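Local coordinates for protein alpha-amylase/trypsin inhibitor (PDB 1B1U) that inhibits both trypsin and alpha-amylase, and may protect ragi seeds against endogenous and foreign hydrolases, at residues R46-I51 with C103-I108; D65-V68 with H74-R77; R77-L82 with Q88-F93. All blocks are in the same frame, centred on the assembly; numbering follows the deposited sequence.

Interaction 1: R46-I51 with C103-I108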
loop_
_atom_site.group_PDB
_atom_site.type_symbol
_atom_site.label_atom_id
_atom_site.label_comp_id
_atom_site.label_asym_id
_atom_site.label_seq_id
_atom_site.Cartn_x
_atom_site.Cartn_y
_atom_site.Cartn_z
ATOM N N ARG A 46 -3.352 -9.417 1.493
ATOM C CA ARG A 46 -2.997 -10.589 0.684
ATOM C C ARG A 46 -1.955 -10.190 -0.342
ATOM O O ARG A 46 -1.050 -10.953 -0.652
ATOM C CB ARG A 46 -4.230 -11.121 -0.050
ATOM C CG ARG A 46 -4.157 -12.583 -0.438
ATOM C CD ARG A 46 -5.558 -13.152 -0.645
ATOM N NE ARG A 46 -6.082 -13.800 0.561
ATOM C CZ ARG A 46 -7.367 -14.078 0.764
ATOM N NH1 ARG A 46 -8.270 -13.764 -0.159
ATOM N NH2 ARG A 46 -7.751 -14.681 1.887
ATOM N N GLN A 47 -2.104 -8.980 -0.866
ATOM C CA GLN A 47 -1.193 -8.452 -1.862
ATOM C C GLN A 47 0.147 -8.052 -1.252
ATOM O O GLN A 47 1.200 -8.295 -1.840
ATOM C CB GLN A 47 -1.854 -7.271 -2.562
ATOM C CG GLN A 47 -2.986 -7.694 -3.495
ATOM C CD GLN A 47 -3.552 -6.531 -4.267
ATOM O OE1 GLN A 47 -3.631 -5.416 -3.747
ATOM N NE2 GLN A 47 -3.947 -6.772 -5.519
ATOM N N LEU A 48 0.109 -7.456 -0.067
ATOM C CA LEU A 48 1.322 -7.034 0.628
ATOM C C LEU A 48 2.169 -8.226 1.068
ATOM O O LEU A 48 3.373 -8.099 1.289
ATOM C CB LEU A 48 0.949 -6.203 1.861
ATOM C CG LEU A 48 1.563 -4.817 2.052
ATOM C CD1 LEU A 48 1.879 -4.623 3.520
ATOM C CD2 LEU A 48 2.814 -4.661 1.198
ATOM N N GLU A 49 1.522 -9.375 1.211
ATOM C CA GLU A 49 2.171 -10.615 1.637
ATOM C C GLU A 49 2.908 -11.243 0.466
ATOM O O GLU A 49 4.059 -11.660 0.584
ATOM C CB GLU A 49 1.110 -11.599 2.152
ATOM C CG GLU A 49 1.396 -12.208 3.519
ATOM C CD GLU A 49 0.125 -12.519 4.299
ATOM O OE1 GLU A 49 -0.658 -13.388 3.857
ATOM O OE2 GLU A 49 -0.090 -11.892 5.359
ATOM N N ALA A 50 2.205 -11.318 -0.658
ATOM C CA ALA A 50 2.730 -11.883 -1.894
ATOM C C ALA A 50 4.107 -11.296 -2.155
ATOM O O ALA A 50 5.057 -12.008 -2.488
ATOM C CB ALA A 50 1.785 -11.554 -3.050
ATOM N N ILE A 51 4.193 -9.984 -1.985
ATOM C CA ILE A 51 5.427 -9.245 -2.175
ATOM C C ILE A 51 6.426 -9.687 -1.112
ATOM O O ILE A 51 6.049 -9.963 0.025
ATOM C CB ILE A 51 5.174 -7.709 -2.041
ATOM C CG1 ILE A 51 4.191 -7.250 -3.114
ATOM C CG2 ILE A 51 6.479 -6.931 -2.168
ATOM C CD1 ILE A 51 3.650 -5.873 -2.863
ATOM N N CYS A 103 -1.663 -5.671 8.889
ATOM C CA CYS A 103 -1.248 -6.933 8.271
ATOM C C CYS A 103 -0.141 -7.679 8.996
ATOM O O CYS A 103 0.075 -8.860 8.740
ATOM C CB CYS A 103 -0.848 -6.723 6.811
ATOM S SG CYS A 103 -2.009 -5.704 5.857
ATOM N N ASN A 104 0.557 -7.000 9.902
ATOM C CA ASN A 104 1.635 -7.638 10.647
ATOM C C ASN A 104 2.523 -8.436 9.700
ATOM O O ASN A 104 2.431 -9.666 9.645
ATOM C CB ASN A 104 1.045 -8.572 11.704
ATOM C CG ASN A 104 2.100 -9.376 12.424
ATOM O OD1 ASN A 104 2.963 -8.822 13.107
ATOM N ND2 ASN A 104 2.040 -10.692 12.273
ATOM N N LEU A 105 3.372 -7.731 8.951
ATOM C CA LEU A 105 4.276 -8.357 7.980
ATOM C C LEU A 105 5.674 -7.748 8.062
ATOM O O LEU A 105 5.820 -6.525 8.041
ATOM C CB LEU A 105 3.733 -8.176 6.549
ATOM C CG LEU A 105 2.470 -8.938 6.105
ATOM C CD1 LEU A 105 1.765 -8.181 4.985
ATOM C CD2 LEU A 105 2.847 -10.333 5.628
ATOM N N ALA A 106 6.698 -8.596 8.153
ATOM C CA ALA A 106 8.068 -8.102 8.223
ATOM C C ALA A 106 8.389 -7.335 6.941
ATOM O O ALA A 106 7.766 -7.531 5.901
ATOM C CB ALA A 106 9.047 -9.250 8.425
ATOM N N THR A 107 9.366 -6.452 7.023
ATOM C CA THR A 107 9.733 -5.627 5.882
ATOM C C THR A 107 11.247 -5.586 5.711
ATOM O O THR A 107 11.961 -6.439 6.248
ATOM C CB THR A 107 9.218 -4.202 6.094
ATOM O OG1 THR A 107 9.822 -3.650 7.271
ATOM C CG2 THR A 107 7.729 -4.208 6.274
ATOM N N ILE A 108 11.726 -4.592 4.958
ATOM C CA ILE A 108 13.156 -4.410 4.719
ATOM C C ILE A 108 13.854 -4.193 6.055
ATOM O O ILE A 108 14.920 -4.753 6.296
ATOM C CB ILE A 108 13.438 -3.182 3.769
ATOM C CG1 ILE A 108 14.938 -3.050 3.479
ATOM C CG2 ILE A 108 12.970 -1.890 4.404
ATOM C CD1 ILE A 108 15.279 -2.971 1.987
#

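Interaction 2: D65-V68 with H74-R77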
loop_
_atom_site.group_PDB
_atom_site.type_symbol
_atom_site.label_atom_id
_atom_site.label_comp_id
_atom_site.label_asym_id
_atom_site.label_seq_id
_atom_site.Cartn_x
_atom_site.Cartn_y
_atom_site.Cartn_z
ATOM N N ASP A 65 2.506 7.648 -3.158
ATOM C CA ASP A 65 3.119 8.594 -4.078
ATOM C C ASP A 65 3.339 8.239 -5.543
ATOM O O ASP A 65 3.334 9.121 -6.395
ATOM C CB ASP A 65 4.422 9.047 -3.438
ATOM C CG ASP A 65 4.234 9.392 -1.978
ATOM O OD1 ASP A 65 3.080 9.700 -1.616
ATOM O OD2 ASP A 65 5.207 9.357 -1.195
ATOM N N GLY A 66 3.563 6.973 -5.851
ATOM C CA GLY A 66 3.736 6.619 -7.247
ATOM C C GLY A 66 5.127 6.274 -7.738
ATOM O O GLY A 66 6.121 6.315 -7.006
ATOM N N VAL A 67 5.190 5.931 -9.016
ATOM C CA VAL A 67 6.458 5.561 -9.618
ATOM C C VAL A 67 6.354 5.473 -11.147
ATOM O O VAL A 67 5.261 5.324 -11.712
ATOM C CB VAL A 67 6.952 4.202 -9.000
ATOM C CG1 VAL A 67 6.568 3.031 -9.887
ATOM C CG2 VAL A 67 8.450 4.247 -8.749
ATOM N N VAL A 68 7.501 5.612 -11.808
ATOM C CA VAL A 68 7.574 5.512 -13.261
ATOM C C VAL A 68 8.185 4.143 -13.560
ATOM O O VAL A 68 9.271 3.827 -13.083
ATOM C CB VAL A 68 8.493 6.625 -13.915
ATOM C CG1 VAL A 68 8.086 6.847 -15.358
ATOM C CG2 VAL A 68 8.399 7.931 -13.159
ATOM N N HIS A 74 3.940 5.211 -16.009
ATOM C CA HIS A 74 3.804 5.465 -14.586
ATOM C C HIS A 74 2.622 4.720 -13.984
ATOM O O HIS A 74 1.590 4.538 -14.629
ATOM C CB HIS A 74 3.624 6.971 -14.351
ATOM C CG HIS A 74 3.061 7.710 -15.531
ATOM N ND1 HIS A 74 2.625 7.076 -16.677
ATOM C CD2 HIS A 74 2.869 9.036 -15.745
ATOM C CE1 HIS A 74 2.190 7.974 -17.543
ATOM N NE2 HIS A 74 2.327 9.170 -17.002
ATOM N N GLU A 75 2.782 4.285 -12.743
ATOM C CA GLU A 75 1.709 3.587 -12.048
ATOM C C GLU A 75 1.879 3.833 -10.559
ATOM O O GLU A 75 3.001 3.865 -10.053
ATOM C CB GLU A 75 1.734 2.080 -12.366
ATOM C CG GLU A 75 3.046 1.353 -12.076
ATOM C CD GLU A 75 3.090 -0.056 -12.677
ATOM O OE1 GLU A 75 2.311 -0.345 -13.611
ATOM O OE2 GLU A 75 3.904 -0.879 -12.215
ATOM N N GLY A 76 0.766 4.031 -9.864
ATOM C CA GLY A 76 0.830 4.286 -8.437
ATOM C C GLY A 76 0.081 5.552 -8.073
ATOM O O GLY A 76 -0.596 6.138 -8.915
ATOM N N ARG A 77 0.215 5.985 -6.823
ATOM C CA ARG A 77 -0.476 7.180 -6.349
ATOM C C ARG A 77 -1.984 6.958 -6.475
ATOM O O ARG A 77 -2.701 7.704 -7.139
ATOM C CB ARG A 77 -0.047 8.413 -7.154
ATOM C CG ARG A 77 -0.462 9.754 -6.537
ATOM C CD ARG A 77 -1.148 10.669 -7.568
ATOM N NE ARG A 77 -1.788 11.835 -6.954
ATOM C CZ ARG A 77 -1.158 12.706 -6.173
ATOM N NH1 ARG A 77 0.133 12.552 -5.907
ATOM N NH2 ARG A 77 -1.811 13.735 -5.657
#

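Interaction 3: R77-L82 with Q88-F93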
loop_
_atom_site.group_PDB
_atom_site.type_symbol
_atom_site.label_atom_id
_atom_site.label_comp_id
_atom_site.label_asym_id
_atom_site.label_seq_id
_atom_site.Cartn_x
_atom_site.Cartn_y
_atom_site.Cartn_z
ATOM N N ARG A 77 0.215 5.985 -6.823
ATOM C CA ARG A 77 -0.476 7.180 -6.349
ATOM C C ARG A 77 -1.984 6.958 -6.475
ATOM O O ARG A 77 -2.701 7.704 -7.139
ATOM C CB ARG A 77 -0.047 8.413 -7.154
ATOM C CG ARG A 77 -0.462 9.754 -6.537
ATOM C CD ARG A 77 -1.148 10.669 -7.568
ATOM N NE ARG A 77 -1.788 11.835 -6.954
ATOM C CZ ARG A 77 -1.158 12.706 -6.173
ATOM N NH1 ARG A 77 0.133 12.552 -5.907
ATOM N NH2 ARG A 77 -1.811 13.735 -5.657
ATOM N N LEU A 78 -2.461 5.908 -5.826
ATOM C CA LEU A 78 -3.878 5.593 -5.846
ATOM C C LEU A 78 -4.559 6.325 -4.684
ATOM O O LEU A 78 -5.780 6.494 -4.678
ATOM C CB LEU A 78 -4.072 4.079 -5.706
ATOM C CG LEU A 78 -4.046 3.151 -6.930
ATOM C CD1 LEU A 78 -3.388 3.846 -8.119
ATOM C CD2 LEU A 78 -3.299 1.856 -6.564
ATOM N N LEU A 79 -3.757 6.749 -3.708
ATOM C CA LEU A 79 -4.252 7.451 -2.522
ATOM C C LEU A 79 -4.561 8.917 -2.822
ATOM O O LEU A 79 -3.915 9.832 -2.301
ATOM C CB LEU A 79 -3.232 7.338 -1.367
ATOM C CG LEU A 79 -2.906 5.917 -0.834
ATOM C CD1 LEU A 79 -2.449 5.980 0.615
ATOM C CD2 LEU A 79 -4.115 4.999 -0.945
ATOM N N GLN A 80 -5.565 9.108 -3.673
ATOM C CA GLN A 80 -6.038 10.417 -4.112
ATOM C C GLN A 80 -7.313 10.847 -3.350
ATOM O O GLN A 80 -8.179 10.024 -3.028
ATOM C CB GLN A 80 -6.325 10.378 -5.627
ATOM C CG GLN A 80 -5.144 9.906 -6.498
ATOM C CD GLN A 80 -5.572 9.271 -7.832
ATOM O OE1 GLN A 80 -6.730 9.351 -8.239
ATOM N NE2 GLN A 80 -4.621 8.638 -8.512
ATOM N N ASP A 81 -7.420 12.141 -3.076
ATOM C CA ASP A 81 -8.557 12.703 -2.354
ATOM C C ASP A 81 -9.891 12.082 -2.724
ATOM O O ASP A 81 -10.080 11.600 -3.839
ATOM C CB ASP A 81 -8.652 14.213 -2.607
ATOM C CG ASP A 81 -7.506 14.978 -1.997
ATOM O OD1 ASP A 81 -7.422 15.036 -0.753
ATOM O OD2 ASP A 81 -6.685 15.523 -2.764
ATOM N N LEU A 82 -10.817 12.108 -1.774
ATOM C CA LEU A 82 -12.164 11.599 -1.988
ATOM C C LEU A 82 -13.058 12.436 -1.086
ATOM O O LEU A 82 -12.582 13.029 -0.117
ATOM C CB LEU A 82 -12.268 10.123 -1.583
ATOM C CG LEU A 82 -11.696 9.004 -2.464
ATOM C CD1 LEU A 82 -11.681 7.719 -1.647
ATOM C CD2 LEU A 82 -12.525 8.820 -3.732
ATOM N N GLN A 88 -4.103 13.093 2.448
ATOM C CA GLN A 88 -3.132 13.245 3.537
ATOM C C GLN A 88 -3.532 12.438 4.771
ATOM O O GLN A 88 -2.737 12.247 5.691
ATOM C CB GLN A 88 -2.957 14.718 3.917
ATOM C CG GLN A 88 -1.853 14.979 4.965
ATOM C CD GLN A 88 -0.825 13.842 5.094
ATOM O OE1 GLN A 88 -0.188 13.452 4.117
ATOM N NE2 GLN A 88 -0.666 13.315 6.306
ATOM N N VAL A 89 -4.777 11.981 4.795
ATOM C CA VAL A 89 -5.251 11.154 5.890
ATOM C C VAL A 89 -4.830 9.745 5.464
ATOM O O VAL A 89 -4.233 9.006 6.248
ATOM C CB VAL A 89 -6.790 11.279 6.049
ATOM C CG1 VAL A 89 -7.278 10.486 7.252
ATOM C CG2 VAL A 89 -7.154 12.738 6.251
ATOM N N GLN A 90 -5.097 9.415 4.198
ATOM C CA GLN A 90 -4.736 8.116 3.614
ATOM C C GLN A 90 -3.228 7.914 3.667
ATOM O O GLN A 90 -2.746 6.868 4.084
ATOM C CB GLN A 90 -5.213 8.023 2.156
ATOM C CG GLN A 90 -6.474 8.829 1.879
ATOM C CD GLN A 90 -7.193 8.446 0.595
ATOM O OE1 GLN A 90 -6.989 7.366 0.036
ATOM N NE2 GLN A 90 -8.052 9.340 0.124
ATOM N N ARG A 91 -2.486 8.931 3.243
ATOM C CA ARG A 91 -1.037 8.877 3.255
ATOM C C ARG A 91 -0.549 8.617 4.666
ATOM O O ARG A 91 0.394 7.859 4.877
ATOM C CB ARG A 91 -0.463 10.196 2.748
ATOM C CG ARG A 91 -0.020 10.147 1.308
ATOM C CD ARG A 91 0.137 11.547 0.732
ATOM N NE ARG A 91 0.422 11.518 -0.698
ATOM C CZ ARG A 91 -0.446 11.133 -1.635
ATOM N NH1 ARG A 91 -1.673 10.736 -1.305
ATOM N NH2 ARG A 91 -0.088 11.145 -2.908
ATOM N N ALA A 92 -1.184 9.259 5.640
ATOM C CA ALA A 92 -0.802 9.080 7.044
ATOM C C ALA A 92 -1.011 7.633 7.523
ATOM O O ALA A 92 -0.220 7.119 8.301
ATOM C CB ALA A 92 -1.589 10.049 7.931
ATOM N N PHE A 93 -2.070 6.970 7.069
ATOM C CA PHE A 93 -2.287 5.599 7.500
ATOM C C PHE A 93 -1.464 4.571 6.711
ATOM O O PHE A 93 -0.751 3.769 7.305
ATOM C CB PHE A 93 -3.773 5.228 7.430
ATOM C CG PHE A 93 -4.033 3.762 7.639
ATOM C CD1 PHE A 93 -3.713 3.157 8.846
ATOM C CD2 PHE A 93 -4.501 2.966 6.597
ATOM C CE1 PHE A 93 -3.839 1.782 9.015
ATOM C CE2 PHE A 93 -4.635 1.581 6.759
ATOM C CZ PHE A 93 -4.295 0.992 7.978
#

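Interaction 1: R46-I51 with C103-I108
With CG of L105 set anti to its own carbonyl carbon (chi1 -70°), the fork of this leucine is carried from an irregular loop toward the last turn of helix 37-50, where it meets L48. The touching is done by one branch: L105 CD1 comes to within 3.8 Å of L48 CB and lies at the same separation, 3.8 Å, from L48 CD1. The two leucines meet at a slant, methyl against methyl and CB, in a small apolar contact. CD2, the other branch, lies on the side of E49. Here the aliphatic part of the glutamate is modelled too close to the methyl, and the detail of their fit is doubtful. Truncating L105 to an alanine here would take away both methyl branches and would probably leave L48 without its apolar neighbour from 103-108, opening a gap beside the helix. Other ties join the two segments. C103 is linked by a disulfide to C45, just before 46-51 on the same helix, one of the five cystine bridges of this cereal inhibitor. R56, from helix 53-64, donates hydrogen bonds to L48 O and E49 O near the helix end and to A106 O of the loop, while V98 and V60 also touch L48. The side-chain contact itself is thus apolar, direct polar bonding between the segments is absent, and their attachment probably depends on the disulfide and the shared arginine as well as on the buried leucine pair.

Interaction 2: D65-V68 with H74-R77
This is a weakly bonded two-stranded antiparallel beta hairpin at the surface, the small sheet of a protein whose regular structure is otherwise helical, and it follows directly on helix 53-64. V67 and E75 face each other as a loose hydrogen-bonded pair: E75 N donates to V67 O over 2.9 Å with a fairly straight N-H...O angle of 159°, whereas the return bond from V67 N to E75 O is weak and bent. The same V67 O also receives a CA-H...O contact from H74 CA at 3.2 Å. One step toward the turn, V68 and H74 form a non-hydrogen-bonded pair whose CA atoms lie only 4.0 Å apart. At the opposite end G66 and G76 pass closely, with G66 CA 3.9 Å from G76 C. Both have positive phi, and a side chain on G76 would run into G66 CA. Beyond them CB of R77 rests 3.5 Å from D65 O, and CG, anti to the backbone N (chi1 -167°), is left 3.9 Å from D65 O. V67 also touches R61 and I62 of helix 53-64, and the carboxylate of E75 is engaged by H14 ND1. The chemistry is therefore mainly that of the backbone: one sound bond crosses here, the second, bent and weak, adds little, and the missing side chains of G66 and G76 let the two chains come close.

Interaction 3: R77-L82 with Q88-F93
L79 CD1 packs 3.8 Å from Q90 CB and also touches the backbone carbonyl, 3.6 Å from Q90 O, the two side chains running antiparallel to one another. CG of L79, anti to its carbonyl carbon (chi1 -62°), carries CD1 over the helix backbone at Q90 and CD2 beside Q90 OE1. Nearby R91, stretched out along its chain, brings NH1 edge-on to L79 O in a bond of 2.6 Å, though the carbonyl's position is less certain. The terminal amide of Q90 reaches along the loop, where NE2 gives Q80 O a weak hydrogen bond at 3.2 Å. The loop here makes an inverse gamma turn centred on L79, with a weak bond from Q80 N to L78 O, and the turn faces helix 87-93. It is further braced within the loop, because Q80 NE2 donates to R77 O, which sits 24° out of the Q80 amide plane. R91 NH2 stands over one face of the R77 guanidinium, 3.3 Å from R77 NH1, with the planes 59° apart; these like charges are probably eased somewhat by D65, whose carboxylate forms a long, weak ion pair with R91 NE. Farther out, Q90 is fixed at both ends of its amide, NE2 bonding C85 O and OE1 accepting from R21 NH1, while L63 and M64 of helix 53-64 touch L79.

From the N terminus, interaction 1 opens at the end of helix 37-50, and the chain then runs through helix 53-64 to the hairpin of interaction 2, where 74-77 returns on 65-68 after five residues. R77 ends that hairpin and begins interaction 3, in which 77-82 is met by 88-93 after another five residues, tying the loop beyond the hairpin to helix 87-93. The chain then reaches 103-108 and closes interaction 1, binding helix 37-50 to the loop after helix 87-93, so that both shorter loops are nested inside the long one. Interactions 2 and 3 adjoin through R77 and the D65-R91 approach, whereas interaction 1 lies across the chain's centre, about 19 Å from each of them between centres.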